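Local structure of proline dehydrogenase (Bradyrhizobium japonicum USDA 110, 3HAZ) at residues Arg65-Ser70 against Val154-Arg159; Leu77-Glu82 against Asp451-Leu456; Ser113-Val118 against Ala769-Leu774; Leu460-Asn463 against Phe469-Gln472. The protein is thought to oxidise proline to glutamate in two steps, using FAD in a proline dehydrogenase part and NAD in an aldehyde dehydrogenase part. All coordinates share one frame; numbering follows the deposited sequence.

Contact 1. Residues Arg65-Ser70 against Val154-Arg159; sequences REFALS and VRTATR
On the helix whose Ala157 lies against Phe67, the carbonyl oxygen Val154 O is gripped twice by Thr158, from N at 2.8 Å and from OG1 at 2.8 Å, on opposite faces of the carbonyl plane. The threonine thus spends its hydroxyl on its own helix, which lets a polar residue stay buried. The contact proper is a CH-pi interaction: Ala157 CB sits 3.6 Å from the centroid of the Phe67 ring, 7° off the ring normal. Thr156 comes at the ring edge, its CG2 3.9 Å from Phe67 CZ. Phe67 holds CG anti to its carbonyl carbon (chi1 -64°), which carries the ring out across the helix, and the small Ala157 lets it lie flat. A serine in place of Phe67 would probably leave the Ala157 methyl without its aromatic partner and open a gap beside Tyr476 of the second subunit, whose ring also meets Phe67 at this interface. Helix 60-66 closes in a Schellman motif with Ala68 at positive phi. Within the region matching the DNA-binding domain family of proline dehydrogenase, the contact joins the end of helix 60-66 to helix 151-168, with Leu77 of helix 71-85 and Leu149 of helix 140-149 packed beside it.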
loop_
_atom_site.group_PDB
_atom_site.type_symbol
_atom_site.label_atom_id
_atom_site.label_comp_id
_atom_site.label_asym_id
_atom_site.label_seq_id
_atom_site.Cartn_x
_atom_site.Cartn_y
_atom_site.Cartn_z
ATOM N N ARG A 65 27.626 24.866 12.073
ATOM C CA ARG A 65 27.785 23.424 11.959
ATOM C C ARG A 65 28.373 22.850 13.244
ATOM O O ARG A 65 27.869 21.868 13.778
ATOM C CB ARG A 65 28.661 23.077 10.748
ATOM C CG ARG A 65 28.947 21.591 10.574
ATOM C CD ARG A 65 29.930 21.338 9.427
ATOM N NE ARG A 65 31.015 22.322 9.392
ATOM C CZ ARG A 65 32.151 22.221 10.079
ATOM N NH1 ARG A 65 32.366 21.177 10.868
ATOM N NH2 ARG A 65 33.074 23.171 9.981
ATOM N N GLU A 66 29.426 23.484 13.751
ATOM C CA GLU A 66 30.123 22.998 14.942
ATOM C C GLU A 66 29.213 22.828 16.156
ATOM O O GLU A 66 29.300 21.826 16.862
ATOM C CB GLU A 66 31.300 23.919 15.292
ATOM N N PHE A 67 28.343 23.802 16.408
ATOM C CA PHE A 67 27.429 23.699 17.540
ATOM C C PHE A 67 26.013 23.308 17.133
ATOM O O PHE A 67 25.093 23.324 17.955
ATOM C CB PHE A 67 27.445 24.990 18.365
ATOM C CG PHE A 67 28.768 25.257 19.009
ATOM C CD1 PHE A 67 29.068 24.717 20.249
ATOM C CD2 PHE A 67 29.732 26.007 18.354
ATOM C CE1 PHE A 67 30.291 24.940 20.837
ATOM C CE2 PHE A 67 30.962 26.235 18.938
ATOM C CZ PHE A 67 31.241 25.697 20.182
ATOM N N ALA A 68 25.850 22.929 15.869
ATOM C CA ALA A 68 24.540 22.559 15.347
ATOM C C ALA A 68 23.488 23.619 15.694
ATOM O O ALA A 68 22.429 23.313 16.256
ATOM C CB ALA A 68 24.123 21.184 15.867
ATOM N N LEU A 69 23.787 24.867 15.343
ATOM C CA LEU A 69 22.901 25.992 15.638
ATOM C C LEU A 69 21.878 26.259 14.537
ATOM O O LEU A 69 22.202 26.221 13.353
ATOM C CB LEU A 69 23.721 27.271 15.833
ATOM C CG LEU A 69 24.894 27.284 16.819
ATOM C CD1 LEU A 69 25.658 28.603 16.700
ATOM C CD2 LEU A 69 24.419 27.053 18.249
ATOM N N SER A 70 20.652 26.566 14.932
ATOM C CA SER A 70 19.685 27.144 14.008
ATOM C C SER A 70 20.148 28.547 13.602
ATOM O O SER A 70 21.042 29.119 14.233
ATOM C CB SER A 70 18.316 27.231 14.672
ATOM O OG SER A 70 18.327 28.185 15.724
ATOM N N VAL A 154 27.972 26.910 25.293
ATOM C CA VAL A 154 27.396 28.181 24.867
ATOM C C VAL A 154 28.418 29.313 25.017
ATOM O O VAL A 154 28.522 30.184 24.152
ATOM C CB VAL A 154 26.088 28.509 25.625
ATOM C CG1 VAL A 154 25.596 29.938 25.280
ATOM C CG2 VAL A 154 25.024 27.460 25.306
ATOM N N ARG A 155 29.181 29.286 26.107
ATOM C CA ARG A 155 30.255 30.256 26.303
ATOM C C ARG A 155 31.286 30.125 25.189
ATOM O O ARG A 155 31.700 31.119 24.585
ATOM C CB ARG A 155 30.913 30.084 27.680
ATOM C CG ARG A 155 29.941 30.298 28.834
ATOM C CD ARG A 155 30.595 30.143 30.206
ATOM N NE ARG A 155 29.584 30.254 31.255
ATOM C CZ ARG A 155 29.225 29.263 32.066
ATOM N NH1 ARG A 155 29.819 28.079 31.980
ATOM N NH2 ARG A 155 28.276 29.463 32.972
ATOM N N THR A 156 31.681 28.890 24.904
ATOM C CA THR A 156 32.628 28.627 23.824
ATOM C C THR A 156 32.085 29.106 22.476
ATOM O O THR A 156 32.794 29.751 21.708
ATOM C CB THR A 156 32.968 27.135 23.748
ATOM O OG1 THR A 156 33.529 26.723 24.999
ATOM C CG2 THR A 156 33.969 26.873 22.636
ATOM N N ALA A 157 30.823 28.793 22.194
ATOM C CA ALA A 157 30.189 29.263 20.964
ATOM C C ALA A 157 30.125 30.798 20.904
ATOM O O ALA A 157 30.309 31.398 19.842
ATOM C CB ALA A 157 28.793 28.661 20.817
ATOM N N THR A 158 29.852 31.429 22.043
ATOM C CA THR A 158 29.792 32.889 22.109
ATOM C C THR A 158 31.157 33.523 21.846
ATOM O O THR A 158 31.247 34.547 21.163
ATOM C CB THR A 158 29.259 33.385 23.472
ATOM O OG1 THR A 158 27.920 32.906 23.673
ATOM C CG2 THR A 158 29.265 34.900 23.519
ATOM N N ARG A 159 32.213 32.914 22.389
ATOM C CA ARG A 159 33.575 33.393 22.154
ATOM C C ARG A 159 33.950 33.305 20.679
ATOM O O ARG A 159 34.613 34.192 20.143
ATOM C CB ARG A 159 34.591 32.619 23.000
ATOM C CG ARG A 159 34.476 32.901 24.487
ATOM C CD ARG A 159 35.687 32.387 25.257
ATOM N NE ARG A 159 35.476 32.465 26.699
ATOM C CZ ARG A 159 35.690 33.556 27.423
ATOM N NH1 ARG A 159 36.128 34.664 26.832
ATOM N NH2 ARG A 159 35.459 33.541 28.732
#

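Contact 2. Residues Leu77-Glu82 against Asp451-Leu456; sequences LMVLAE and DLLAYL
Met78 and Val79 face Leu456 and Leu453 across two helices that run roughly antiparallel, the axes of 77-82 and 452-456 at 145° and 11.4 Å apart at closest approach. Such a spacing suits long, branched or flexible side chains, which must bridge the gap themselves. Leu456 does so with both methyls: CD1 lies 4.1 Å from Met78 CB, near the root of that side chain, while CD2 reaches its far end, 3.5 Å from Met78 CE and 4.0 Å from Met78 SD. The methionine chain runs straight through chi2 and then bends at chi3 (86°), which brings the terminal methyl back onto the leucine. Beside this pair Val79 offers one branch, CG2, which meets Leu453 CD2 at 3.7 Å; its other branch, CG1, packs on Ser113 and Thr114 of helix 106-115. Leu453 and Leu456 both have chi1 near -92°, off the staggered value, which may mean some strain. Glu82 OE2 makes a salt bridge to Arg86 and a hydrogen bond to His449, which probably offset its charge; the second of these adds a polar tie toward helix 452-463, which follows the last barrel strand 440-448. Between the segments themselves the contact is methyl against methyl and thioether: the attraction is hydrophobic and dispersive, and depends on close fit.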
loop_
_atom_site.group_PDB
_atom_site.type_symbol
_atom_site.label_atom_id
_atom_site.label_comp_id
_atom_site.label_asym_id
_atom_site.label_seq_id
_atom_site.Cartn_x
_atom_site.Cartn_y
_atom_site.Cartn_z
ATOM N N LEU A 77 23.624 34.647 19.184
ATOM C CA LEU A 77 24.974 34.601 19.733
ATOM C C LEU A 77 25.864 35.679 19.109
ATOM O O LEU A 77 26.715 36.259 19.780
ATOM C CB LEU A 77 25.590 33.211 19.558
ATOM C CG LEU A 77 24.892 32.091 20.338
ATOM C CD1 LEU A 77 25.629 30.777 20.156
ATOM C CD2 LEU A 77 24.763 32.436 21.815
ATOM N N MET A 78 25.650 35.953 17.827
ATOM C CA MET A 78 26.387 37.014 17.143
ATOM C C MET A 78 26.023 38.396 17.681
ATOM O O MET A 78 26.867 39.290 17.762
ATOM C CB MET A 78 26.141 36.942 15.632
ATOM C CG MET A 78 26.778 35.711 14.972
ATOM S SD MET A 78 26.400 35.590 13.211
ATOM C CE MET A 78 27.702 36.600 12.507
ATOM N N VAL A 79 24.756 38.565 18.043
ATOM C CA VAL A 79 24.299 39.805 18.650
ATOM C C VAL A 79 24.919 39.967 20.031
ATOM O O VAL A 79 25.424 41.032 20.373
ATOM C CB VAL A 79 22.759 39.846 18.757
ATOM C CG1 VAL A 79 22.306 40.986 19.678
ATOM C CG2 VAL A 79 22.142 39.992 17.376
ATOM N N LEU A 80 24.872 38.906 20.829
ATOM C CA LEU A 80 25.489 38.939 22.145
ATOM C C LEU A 80 26.996 39.197 21.999
ATOM O O LEU A 80 27.584 39.957 22.766
ATOM C CB LEU A 80 25.239 37.622 22.882
ATOM C CG LEU A 80 25.910 37.476 24.247
ATOM C CD1 LEU A 80 25.509 38.630 25.171
ATOM C CD2 LEU A 80 25.573 36.135 24.878
ATOM N N ALA A 81 27.612 38.560 21.003
ATOM C CA ALA A 81 29.037 38.745 20.732
ATOM C C ALA A 81 29.381 40.215 20.488
ATOM O O ALA A 81 30.334 40.730 21.069
ATOM C CB ALA A 81 29.493 37.874 19.555
ATOM N N GLU A 82 28.603 40.900 19.650
ATOM C CA GLU A 82 28.897 42.307 19.360
ATOM C C GLU A 82 28.776 43.191 20.608
ATOM O O GLU A 82 29.640 44.028 20.867
ATOM C CB GLU A 82 28.025 42.846 18.219
ATOM C CG GLU A 82 28.289 44.319 17.872
ATOM C CD GLU A 82 29.714 44.572 17.392
ATOM O OE1 GLU A 82 30.440 43.590 17.150
ATOM O OE2 GLU A 82 30.112 45.749 17.246
ATOM N N ASP A 451 21.931 48.963 12.040
ATOM C CA ASP A 451 21.696 48.333 10.742
ATOM C C ASP A 451 22.213 46.898 10.671
ATOM O O ASP A 451 22.133 46.247 9.627
ATOM C CB ASP A 451 22.325 49.169 9.635
ATOM C CG ASP A 451 21.764 50.570 9.593
ATOM O OD1 ASP A 451 20.528 50.684 9.557
ATOM O OD2 ASP A 451 22.547 51.543 9.611
ATOM N N LEU A 452 22.735 46.402 11.783
ATOM C CA LEU A 452 23.308 45.060 11.802
ATOM C C LEU A 452 22.269 43.932 11.680
ATOM O O LEU A 452 22.422 43.033 10.855
ATOM C CB LEU A 452 24.139 44.856 13.063
ATOM C CG LEU A 452 24.682 43.435 13.216
ATOM C CD1 LEU A 452 25.556 43.061 12.018
ATOM C CD2 LEU A 452 25.436 43.296 14.522
ATOM N N LEU A 453 21.233 43.971 12.515
ATOM C CA LEU A 453 20.246 42.881 12.571
ATOM C C LEU A 453 19.664 42.520 11.206
ATOM O O LEU A 453 19.663 41.355 10.812
ATOM C CB LEU A 453 19.100 43.235 13.518
ATOM C CG LEU A 453 19.110 42.823 14.991
ATOM C CD1 LEU A 453 17.710 43.059 15.589
ATOM C CD2 LEU A 453 19.537 41.381 15.173
ATOM N N ALA A 454 19.158 43.526 10.498
ATOM C CA ALA A 454 18.583 43.320 9.174
ATOM C C ALA A 454 19.569 42.618 8.243
ATOM O O ALA A 454 19.189 41.748 7.459
ATOM C CB ALA A 454 18.132 44.648 8.578
ATOM N N TYR A 455 20.836 43.001 8.340
ATOM C CA TYR A 455 21.881 42.424 7.511
ATOM C C TYR A 455 22.260 41.000 7.948
ATOM O O TYR A 455 22.464 40.120 7.110
ATOM C CB TYR A 455 23.118 43.323 7.537
ATOM C CG TYR A 455 24.291 42.809 6.726
ATOM C CD1 TYR A 455 24.458 43.177 5.396
ATOM C CD2 TYR A 455 25.241 41.969 7.297
ATOM C CE1 TYR A 455 25.537 42.712 4.650
ATOM C CE2 TYR A 455 26.323 41.499 6.563
ATOM C CZ TYR A 455 26.466 41.873 5.242
ATOM O OH TYR A 455 27.541 41.410 4.514
ATOM N N LEU A 456 22.377 40.784 9.255
ATOM C CA LEU A 456 22.770 39.478 9.779
ATOM C C LEU A 456 21.814 38.376 9.337
ATOM O O LEU A 456 22.245 37.281 8.967
ATOM C CB LEU A 456 22.846 39.505 11.305
ATOM C CG LEU A 456 24.215 39.832 11.893
ATOM C CD1 LEU A 456 24.164 39.725 13.404
ATOM C CD2 LEU A 456 25.279 38.904 11.316
#

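Contact 3. Residues Ser113-Val118 against Ala769-Leu774; sequences STAFLV and ADATAL
An Asx turn within a type I beta turn, Asp770 to Ala773, forms the tip by which the aldehyde dehydrogenase part meets Thr114 and Ala115 of helix 106-115. Asp770 OD1 shapes the tip by taking two bonds from Thr772, both on the same face of the carboxylate. The backbone N of Thr772 stands above the carboxylate plane, 2.9 Å from Asp770 OD1, whereas Thr772 OG1 lies nearer the plane on the syn side, at 2.7 Å from the same Asp770 OD1. With chi1 at 71°, OG1 of Thr772 sits between its backbone N and carbonyl carbon, where it can turn back to the aspartate as well as accept from Arg923 N; Asp770 OD2 pairs with Ser922. Against this turn comes the methyl of Thr114, its CG2 3.4 Å from Ala771 O and 3.7 Å from Thr772 CA. The Thr114 hydroxyl is turned mainly to Glu110 O of its own helix. Next to it two alanines meet, Ala115 CB to Ala771 CB at 3.9 Å, residues small enough to let the backbones come close. A valine at Thr772 would probably leave both Asp770 OD1 and Arg923 N short of a partner and the turn less firmly set. A weak hydrogen bond between Arg923 NH1 and Thr114 OG1 adds a polar link alongside; between the two segments the surfaces meet through methyls and one carbonyl oxygen, governed by shape more than by charge.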
loop_
_atom_site.group_PDB
_atom_site.type_symbol
_atom_site.label_atom_id
_atom_site.label_comp_id
_atom_site.label_asym_id
_atom_site.label_seq_id
_atom_site.Cartn_x
_atom_site.Cartn_y
_atom_site.Cartn_z
ATOM N N SER A 113 21.148 42.549 24.973
ATOM C CA SER A 113 22.138 42.561 23.894
ATOM C C SER A 113 21.527 43.020 22.572
ATOM O O SER A 113 22.187 43.695 21.784
ATOM C CB SER A 113 22.797 41.188 23.719
ATOM O OG SER A 113 21.830 40.183 23.450
ATOM N N THR A 114 20.266 42.659 22.330
ATOM C CA THR A 114 19.595 43.078 21.104
ATOM C C THR A 114 19.201 44.566 21.154
ATOM O O THR A 114 19.363 45.288 20.164
ATOM C CB THR A 114 18.356 42.201 20.773
ATOM O OG1 THR A 114 18.685 40.809 20.910
ATOM C CG2 THR A 114 17.890 42.466 19.354
ATOM N N ALA A 115 18.686 45.016 22.300
ATOM C CA ALA A 115 18.362 46.438 22.506
ATOM C C ALA A 115 19.597 47.313 22.335
ATOM O O ALA A 115 19.513 48.449 21.857
ATOM C CB ALA A 115 17.762 46.664 23.899
ATOM N N PHE A 116 20.740 46.779 22.754
ATOM C CA PHE A 116 22.014 47.472 22.612
ATOM C C PHE A 116 22.238 47.996 21.198
ATOM O O PHE A 116 22.825 49.056 21.018
ATOM C CB PHE A 116 23.177 46.550 22.985
ATOM C CG PHE A 116 24.526 47.100 22.615
ATOM C CD1 PHE A 116 25.111 48.107 23.373
ATOM C CD2 PHE A 116 25.212 46.614 21.506
ATOM C CE1 PHE A 116 26.364 48.619 23.036
ATOM C CE2 PHE A 116 26.468 47.124 21.163
ATOM C CZ PHE A 116 27.040 48.128 21.928
ATOM N N LEU A 117 21.770 47.251 20.200
ATOM C CA LEU A 117 21.989 47.623 18.802
ATOM C C LEU A 117 21.267 48.908 18.395
ATOM O O LEU A 117 21.695 49.594 17.464
ATOM C CB LEU A 117 21.589 46.480 17.867
ATOM C CG LEU A 117 22.349 45.164 18.015
ATOM C CD1 LEU A 117 21.739 44.104 17.101
ATOM C CD2 LEU A 117 23.836 45.348 17.713
ATOM N N VAL A 118 20.170 49.240 19.070
ATOM C CA VAL A 118 19.512 50.514 18.786
ATOM C C VAL A 118 19.679 51.511 19.923
ATOM O O VAL A 118 19.630 52.718 19.711
ATOM C CB VAL A 118 18.011 50.348 18.460
ATOM C CG1 VAL A 118 17.838 49.497 17.218
ATOM C CG2 VAL A 118 17.250 49.763 19.655
ATOM N N ALA A 769 5.443 44.168 21.139
ATOM C CA ALA A 769 6.780 44.106 20.556
ATOM C C ALA A 769 7.843 44.243 21.648
ATOM O O ALA A 769 7.847 45.234 22.383
ATOM C CB ALA A 769 6.952 45.201 19.497
ATOM N N ASP A 770 8.729 43.252 21.765
ATOM C CA ASP A 770 9.817 43.324 22.747
ATOM C C ASP A 770 11.123 43.752 22.089
ATOM O O ASP A 770 11.161 43.978 20.880
ATOM C CB ASP A 770 9.970 42.010 23.540
ATOM C CG ASP A 770 10.488 40.850 22.700
ATOM O OD1 ASP A 770 11.182 41.065 21.682
ATOM O OD2 ASP A 770 10.216 39.695 23.087
ATOM N N ALA A 771 12.186 43.863 22.882
ATOM C CA ALA A 771 13.438 44.439 22.395
ATOM C C ALA A 771 14.261 43.515 21.499
ATOM O O ALA A 771 15.296 43.932 20.968
ATOM C CB ALA A 771 14.288 44.954 23.560
ATOM N N THR A 772 13.821 42.269 21.333
ATOM C CA THR A 772 14.456 41.384 20.364
ATOM C C THR A 772 13.840 41.527 18.976
ATOM O O THR A 772 14.320 40.923 18.017
ATOM C CB THR A 772 14.384 39.896 20.770
ATOM O OG1 THR A 772 13.030 39.428 20.650
ATOM C CG2 THR A 772 14.885 39.698 22.195
ATOM N N ALA A 773 12.775 42.309 18.862
ATOM C CA ALA A 773 12.142 42.496 17.561
ATOM C C ALA A 773 12.977 43.458 16.729
ATOM O O ALA A 773 13.557 44.400 17.263
ATOM C CB ALA A 773 10.729 43.029 17.726
ATOM N N LEU A 774 13.040 43.220 15.424
ATOM C CA LEU A 774 13.707 44.145 14.511
ATOM C C LEU A 774 12.867 45.407 14.327
ATOM O O LEU A 774 11.772 45.352 13.763
ATOM C CB LEU A 774 13.944 43.464 13.160
ATOM C CG LEU A 774 14.732 44.256 12.118
ATOM C CD1 LEU A 774 16.115 44.594 12.640
ATOM C CD2 LEU A 774 14.818 43.474 10.814
#

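Contact 4. Residues Leu460-Asn463 against Phe469-Gln472; sequences LLEN and FVAQ. With FAD (flavin-adenine dinucleotide), chain C.
Helix 469-473, whose Val470 and Ala471 lie against Glu462 and Asn463, starts with Phe469 at the FAD pyrophosphate. Phe469 N gives FAD O1A a nearly straight bond (165°) whose length, 2.5 Å, is short enough to be taken with caution. The N-terminal end of the helix probably helps to stabilise the phosphate's negative charge. Phe469 CB rests 3.4 Å from the same FAD O1A, and with CG anti to the backbone N (chi1 175°) the ring turns away to Ile47 and Ile50. Val470 N donates to a water 3.2 Å away, which can donate to either Glu462 OE2 at 3.0 Å or FAD O1A at 2.8 Å. Glu462 bends at chi2 (-88°) to bring its carboxylate there, and the water between the two anionic groups probably eases their repulsion. Val470 CG2 passes obliquely by Asn463 OD1 at 4.1 Å, a loose fit. Ala471 then sets its CB 4.1 Å from Asn463 O, a small residue where the chains come close. Gln472 turns its NE2 to Asn466 O in the connecting loop. The short helix 469-473 thus packs against the end of helix 452-463 beside the cofactor, Leu460 packing on helix 71-85 and Asn463 on helix 60-66, while helix 33-50 receives the Phe469 ring.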
loop_
_atom_site.group_PDB
_atom_site.type_symbol
_atom_site.label_atom_id
_atom_site.label_comp_id
_atom_site.label_asym_id
_atom_site.label_seq_id
_atom_site.Cartn_x
_atom_site.Cartn_y
_atom_site.Cartn_z
ATOM N N LEU A 460 22.745 34.980 7.367
ATOM C CA LEU A 460 22.651 33.681 8.029
ATOM C C LEU A 460 21.798 32.679 7.253
ATOM O O LEU A 460 22.016 31.473 7.345
ATOM C CB LEU A 460 22.095 33.837 9.447
ATOM C CG LEU A 460 22.991 34.557 10.453
ATOM C CD1 LEU A 460 22.298 34.650 11.799
ATOM C CD2 LEU A 460 24.315 33.836 10.586
ATOM N N LEU A 461 20.824 33.179 6.498
ATOM C CA LEU A 461 19.981 32.306 5.691
ATOM C C LEU A 461 20.836 31.502 4.721
ATOM O O LEU A 461 20.571 30.323 4.468
ATOM C CB LEU A 461 18.935 33.113 4.915
ATOM C CG LEU A 461 17.696 33.582 5.682
ATOM C CD1 LEU A 461 16.666 34.160 4.714
ATOM C CD2 LEU A 461 17.095 32.433 6.490
ATOM N N GLU A 462 21.876 32.143 4.195
ATOM C CA GLU A 462 22.686 31.544 3.142
ATOM C C GLU A 462 23.792 30.634 3.686
ATOM O O GLU A 462 24.092 29.591 3.100
ATOM C CB GLU A 462 23.248 32.633 2.227
ATOM C CG GLU A 462 23.605 32.151 0.835
ATOM C CD GLU A 462 25.017 31.621 0.765
ATOM O OE1 GLU A 462 25.960 32.437 0.854
ATOM O OE2 GLU A 462 25.183 30.390 0.620
ATOM N N ASN A 463 24.388 31.022 4.809
ATOM C CA ASN A 463 25.400 30.188 5.453
ATOM C C ASN A 463 24.800 28.947 6.110
ATOM O O ASN A 463 25.493 27.950 6.324
ATOM C CB ASN A 463 26.199 30.999 6.478
ATOM C CG ASN A 463 27.365 31.743 5.853
ATOM O OD1 ASN A 463 28.416 31.158 5.578
ATOM N ND2 ASN A 463 27.191 33.042 5.637
ATOM N N PHE A 469 27.028 26.050 -1.355
ATOM C CA PHE A 469 28.306 25.422 -1.640
ATOM C C PHE A 469 29.221 25.495 -0.429
ATOM O O PHE A 469 29.884 24.515 -0.079
ATOM C CB PHE A 469 28.980 26.093 -2.838
ATOM C CG PHE A 469 30.360 25.574 -3.118
ATOM C CD1 PHE A 469 30.559 24.568 -4.046
ATOM C CD2 PHE A 469 31.457 26.093 -2.449
ATOM C CE1 PHE A 469 31.825 24.085 -4.304
ATOM C CE2 PHE A 469 32.725 25.617 -2.702
ATOM C CZ PHE A 469 32.913 24.613 -3.628
ATOM N N VAL A 470 29.253 26.662 0.208
ATOM C CA VAL A 470 30.135 26.880 1.343
ATOM C C VAL A 470 29.818 25.928 2.486
ATOM O O VAL A 470 30.725 25.422 3.148
ATOM C CB VAL A 470 30.096 28.342 1.840
ATOM C CG1 VAL A 470 30.501 29.289 0.721
ATOM C CG2 VAL A 470 28.713 28.692 2.376
ATOM N N ALA A 471 28.531 25.682 2.710
ATOM C CA ALA A 471 28.100 24.782 3.771
ATOM C C ALA A 471 28.545 23.354 3.475
ATOM O O ALA A 471 29.147 22.695 4.321
ATOM C CB ALA A 471 26.593 24.840 3.935
ATOM N N GLN A 472 28.236 22.886 2.269
ATOM C CA GLN A 472 28.576 21.534 1.854
ATOM C C GLN A 472 30.085 21.286 1.850
ATOM O O GLN A 472 30.553 20.250 2.322
ATOM C CB GLN A 472 27.984 21.244 0.480
ATOM C CG GLN A 472 26.468 21.303 0.463
ATOM C CD GLN A 472 25.883 20.918 -0.876
ATOM O OE1 GLN A 472 26.398 20.036 -1.565
ATOM N NE2 GLN A 472 24.795 21.579 -1.254
HETATM P PA FAD C . 26.172 28.869 -4.146
HETATM O O1A FAD C . 26.083 27.850 -2.872
HETATM O O2A FAD C . 26.799 28.254 -5.315
HETATM O O5B FAD C . 24.665 29.318 -4.556
HETATM C C5B FAD C . 23.834 29.823 -3.551
HETATM C C4B FAD C . 22.589 30.461 -4.180
HETATM O O4B FAD C . 21.907 29.778 -5.367
HETATM C C3B FAD C . 21.710 31.387 -3.592
HETATM O O3B FAD C . 22.254 32.476 -2.866
HETATM C C2B FAD C . 20.643 31.594 -4.637
HETATM O O2B FAD C . 20.714 32.782 -5.403
HETATM C C1B FAD C . 20.608 30.329 -5.417
HETATM N N9A FAD C . 19.684 29.292 -4.995
HETATM C C8A FAD C . 19.680 28.571 -3.805
HETATM N N7A FAD C . 18.655 27.667 -3.871
HETATM C C5A FAD C . 18.021 27.831 -5.125
HETATM C C6A FAD C . 16.850 27.139 -5.767
HETATM N N6A FAD C . 16.138 26.077 -5.066
HETATM N N1A FAD C . 16.457 27.483 -6.975
HETATM C C2A FAD C . 17.133 28.497 -7.681
HETATM N N3A FAD C . 18.257 29.163 -7.062
HETATM C C4A FAD C . 18.665 28.803 -5.803
HETATM N N1 FAD C . 22.886 39.169 -4.199
HETATM C C2 FAD C . 21.858 40.018 -4.534
HETATM O O2 FAD C . 20.582 39.519 -4.674
HETATM N N3 FAD C . 22.114 41.422 -4.689
HETATM C C4 FAD C . 23.375 41.917 -4.509
HETATM O O4 FAD C . 23.637 43.276 -4.726
HETATM C C4X FAD C . 24.452 41.030 -4.163
HETATM N N5 FAD C . 25.840 41.555 -3.971
HETATM C C5X FAD C . 26.887 40.666 -3.625
HETATM C C6 FAD C . 28.248 41.186 -3.428
HETATM C C7 FAD C . 29.292 40.296 -3.087
HETATM C C7M FAD C . 30.691 40.848 -2.864
HETATM C C8 FAD C . 29.022 38.847 -2.935
HETATM C C8M FAD C . 30.137 37.856 -2.560
HETATM C C9 FAD C . 27.719 38.354 -3.124
HETATM C C9A FAD C . 26.623 39.276 -3.470
HETATM N N10 FAD C . 25.262 38.770 -3.668
HETATM C C10 FAD C . 24.200 39.684 -4.020
HETATM C "C1'" FAD C . 24.953 37.305 -3.693
HETATM C "C2'" FAD C . 24.515 36.673 -2.347
HETATM O "O2'" FAD C . 24.839 37.545 -1.269
HETATM C "C3'" FAD C . 25.160 35.284 -2.211
HETATM O "O3'" FAD C . 26.526 35.418 -1.834
HETATM C "C4'" FAD C . 25.078 34.440 -3.533
HETATM O "O4'" FAD C . 23.853 34.389 -4.179
HETATM C "C5'" FAD C . 25.699 33.028 -3.360
HETATM O "O5'" FAD C . 26.142 32.466 -4.585
HETATM P P FAD C . 27.436 31.429 -4.530
HETATM O O1P FAD C . 27.867 30.998 -6.082
HETATM O O2P FAD C . 28.543 32.060 -3.802
HETATM O O3P FAD C . 26.980 30.167 -3.598
HETATM O O HOH W 1 27.475 29.104 -0.777
#

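Contacts 1, 2 and 3 alternate along the chain, their first segments falling at 65-70, 77-82 and 113-118 and their second ones at 154-159, 451-456 and 769-774; contact 4 lies wholly within the loop that contact 3 closes. Contacts 2 and 3 are close neighbours, centres about 10 Å apart, Leu453 also meeting Leu117. Helix 71-85 links contacts 1 and 2, centres about 15 Å apart, through Leu77. Helix 452-463 serves both contact 2 and contact 4, centres about 17 Å apart. Helices 71-85 and 106-115 pack against the barrel part and the aldehyde dehydrogenase part respectively, close to where those two parts also touch directly, Leu453 on Leu774.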